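Local atomic coordinates of rhodanese domain-containing protein (Thermoplasma volcanium GSS1, PDB entry 3GK5), a protein that is of unknown function but contains a rhodanese-like domain, the part present here, a fold that in related proteins often serves sulfur transfer. Residues 17-22 with 56-61. Residues are numbered along the deposited sequence; the frame is centred on the assembly and turned at random.
Sequences AYTVLD and KKYAVI
Two neighbouring parallel strands of the central rhodanese sheet, 19-22 and 58-61, pair here, with Thr19 beside Tyr58, Val20 beside Ala59, Leu21 beside Val60 and Asp22 beside Ile61. Backbone hydrogen bonds pass to and fro between them: Thr19 N donates to Lys57 O, Leu21 N to Ala59 O at 2.8 Å, and Ile61 N to Leu21 O. The bond from Ala59 N to Thr19 O is weak at 3.4 Å. At the N-terminal end of the pairing, Tyr18 and Lys57 run side by side in the same direction. Lys57 CG packs 3.4 Å from Tyr18 CE2; the lysine chain runs outward beside the ring, and its bends at chi2 (80°) and beyond turn NZ in to donate to Tyr18 OH at 2.9 Å. Tyr18 CD2 also rests 3.8 Å from Ala59 CB, and helix 8-13 covers this pair through Leu11. In this alpha/beta fold the parallel sheet has helices on both faces; strand 82-85 flanks 58-61 and strand 38-39 flanks 19-22. Replacing Tyr18 by alanine would probably leave the Lys57 amine without its hydroxyl acceptor and strip the ring from Lys57 CG and Ala59 CB, letting the lysine chain swing. On the face carrying Thr19 and Tyr58, the methyl CG2 of Thr19 lies 3.6 Å from Tyr58 CE2, while Thr19 O sits at the edge of that ring; the Tyr58 hydroxyl bonds to Glu53 N. Toward the C-terminal ends, Ile61 CG2 touches Val20 CG1 and also reaches Asp22, 3.7 Å from Asp22 CA, and the Asp22 carboxylate forms a salt bridge with Arg24.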
loop_
_atom_site.group_PDB
_atom_site.type_symbol
_atom_site.label_atom_id
_atom_site.label_comp_id
_atom_site.label_asym_id
_atom_site.label_seq_id
_atom_site.Cartn_x
_atom_site.Cartn_y
_atom_site.Cartn_z
ATOM N N ALA A 17 11.647 0.105 -6.321
ATOM C CA ALA A 17 12.178 0.747 -5.127
ATOM C C ALA A 17 11.220 0.626 -3.934
ATOM O O ALA A 17 11.621 0.830 -2.785
ATOM C CB ALA A 17 12.482 2.211 -5.409
ATOM N N TYR A 18 9.961 0.294 -4.202
ATOM C CA TYR A 18 8.979 0.157 -3.133
ATOM C C TYR A 18 8.497 -1.262 -2.965
ATOM O O TYR A 18 8.716 -2.119 -3.821
ATOM C CB TYR A 18 7.744 1.028 -3.381
ATOM C CG TYR A 18 8.003 2.511 -3.377
ATOM C CD1 TYR A 18 8.519 3.152 -4.503
ATOM C CD2 TYR A 18 7.724 3.281 -2.242
ATOM C CE1 TYR A 18 8.750 4.522 -4.498
ATOM C CE2 TYR A 18 7.950 4.651 -2.224
ATOM C CZ TYR A 18 8.465 5.266 -3.356
ATOM O OH TYR A 18 8.714 6.617 -3.334
ATOM N N THR A 19 7.825 -1.479 -1.842
ATOM C CA THR A 19 7.229 -2.756 -1.489
ATOM C C THR A 19 5.805 -2.389 -1.128
ATOM O O THR A 19 5.542 -1.938 -0.030
ATOM C CB THR A 19 7.892 -3.372 -0.258
ATOM O OG1 THR A 19 9.246 -3.725 -0.565
ATOM C CG2 THR A 19 7.119 -4.612 0.189
ATOM N N VAL A 20 4.894 -2.570 -2.072
ATOM C CA VAL A 20 3.496 -2.227 -1.870
ATOM C C VAL A 20 2.851 -2.961 -0.701
ATOM O O VAL A 20 2.889 -4.191 -0.643
ATOM C CB VAL A 20 2.682 -2.537 -3.136
ATOM C CG1 VAL A 20 1.251 -2.114 -2.945
ATOM C CG2 VAL A 20 3.300 -1.841 -4.331
ATOM N N LEU A 21 2.258 -2.207 0.224
ATOM C CA LEU A 21 1.562 -2.800 1.371
ATOM C C LEU A 21 0.070 -2.568 1.141
ATOM O O LEU A 21 -0.399 -1.428 1.180
ATOM C CB LEU A 21 1.962 -2.118 2.677
ATOM C CG LEU A 21 1.952 -2.934 3.974
ATOM C CD1 LEU A 21 1.781 -1.973 5.143
ATOM C CD2 LEU A 21 0.847 -3.968 3.987
ATOM N N ASP A 22 -0.675 -3.645 0.912
ATOM C CA ASP A 22 -2.112 -3.537 0.662
ATOM C C ASP A 22 -2.847 -3.779 1.971
ATOM O O ASP A 22 -2.848 -4.893 2.487
ATOM C CB ASP A 22 -2.533 -4.558 -0.400
ATOM C CG ASP A 22 -3.937 -4.336 -0.896
ATOM O OD1 ASP A 22 -4.157 -4.544 -2.112
ATOM O OD2 ASP A 22 -4.826 -3.970 -0.085
ATOM N N LYS A 56 13.092 -1.262 4.497
ATOM C CA LYS A 56 12.330 -1.196 3.264
ATOM C C LYS A 56 11.546 0.086 3.154
ATOM O O LYS A 56 11.261 0.740 4.155
ATOM C CB LYS A 56 11.373 -2.379 3.151
ATOM C CG LYS A 56 12.060 -3.670 2.809
ATOM C CD LYS A 56 11.079 -4.807 2.832
ATOM C CE LYS A 56 11.787 -6.137 2.704
ATOM N NZ LYS A 56 10.864 -7.233 3.118
ATOM N N LYS A 57 11.217 0.441 1.916
ATOM C CA LYS A 57 10.441 1.636 1.602
ATOM C C LYS A 57 9.063 1.130 1.192
ATOM O O LYS A 57 8.894 0.583 0.107
ATOM C CB LYS A 57 11.096 2.377 0.436
ATOM C CG LYS A 57 10.369 3.625 -0.040
ATOM C CD LYS A 57 10.648 4.812 0.860
ATOM C CE LYS A 57 10.917 6.090 0.050
ATOM N NZ LYS A 57 9.697 6.657 -0.610
ATOM N N TYR A 58 8.080 1.308 2.064
ATOM C CA TYR A 58 6.735 0.834 1.773
ATOM C C TYR A 58 5.798 1.860 1.151
ATOM O O TYR A 58 5.859 3.052 1.456
ATOM C CB TYR A 58 6.082 0.285 3.045
ATOM C CG TYR A 58 6.735 -0.966 3.595
ATOM C CD1 TYR A 58 7.651 -0.900 4.653
ATOM C CD2 TYR A 58 6.421 -2.219 3.073
ATOM C CE1 TYR A 58 8.229 -2.058 5.174
ATOM C CE2 TYR A 58 6.990 -3.376 3.585
ATOM C CZ TYR A 58 7.888 -3.294 4.628
ATOM O OH TYR A 58 8.443 -4.450 5.116
ATOM N N ALA A 59 4.931 1.368 0.275
ATOM C CA ALA A 59 3.926 2.188 -0.386
ATOM C C ALA A 59 2.582 1.600 0.063
ATOM O O ALA A 59 2.180 0.521 -0.384
ATOM C CB ALA A 59 4.084 2.097 -1.918
ATOM N N VAL A 60 1.899 2.303 0.960
ATOM C CA VAL A 60 0.629 1.822 1.496
ATOM C C VAL A 60 -0.522 2.164 0.587
ATOM O O VAL A 60 -0.805 3.333 0.326
ATOM C CB VAL A 60 0.332 2.415 2.878
ATOM C CG1 VAL A 60 -0.775 1.622 3.542
ATOM C CG2 VAL A 60 1.579 2.419 3.715
ATOM N N ILE A 61 -1.196 1.130 0.112
ATOM C CA ILE A 61 -2.293 1.344 -0.792
ATOM C C ILE A 61 -3.615 0.934 -0.198
ATOM O O ILE A 61 -3.700 0.052 0.650
ATOM C CB ILE A 61 -2.070 0.590 -2.096
ATOM C CG1 ILE A 61 -3.010 1.143 -3.176
ATOM C CG2 ILE A 61 -2.284 -0.885 -1.865
ATOM C CD1 ILE A 61 -2.401 1.118 -4.585
#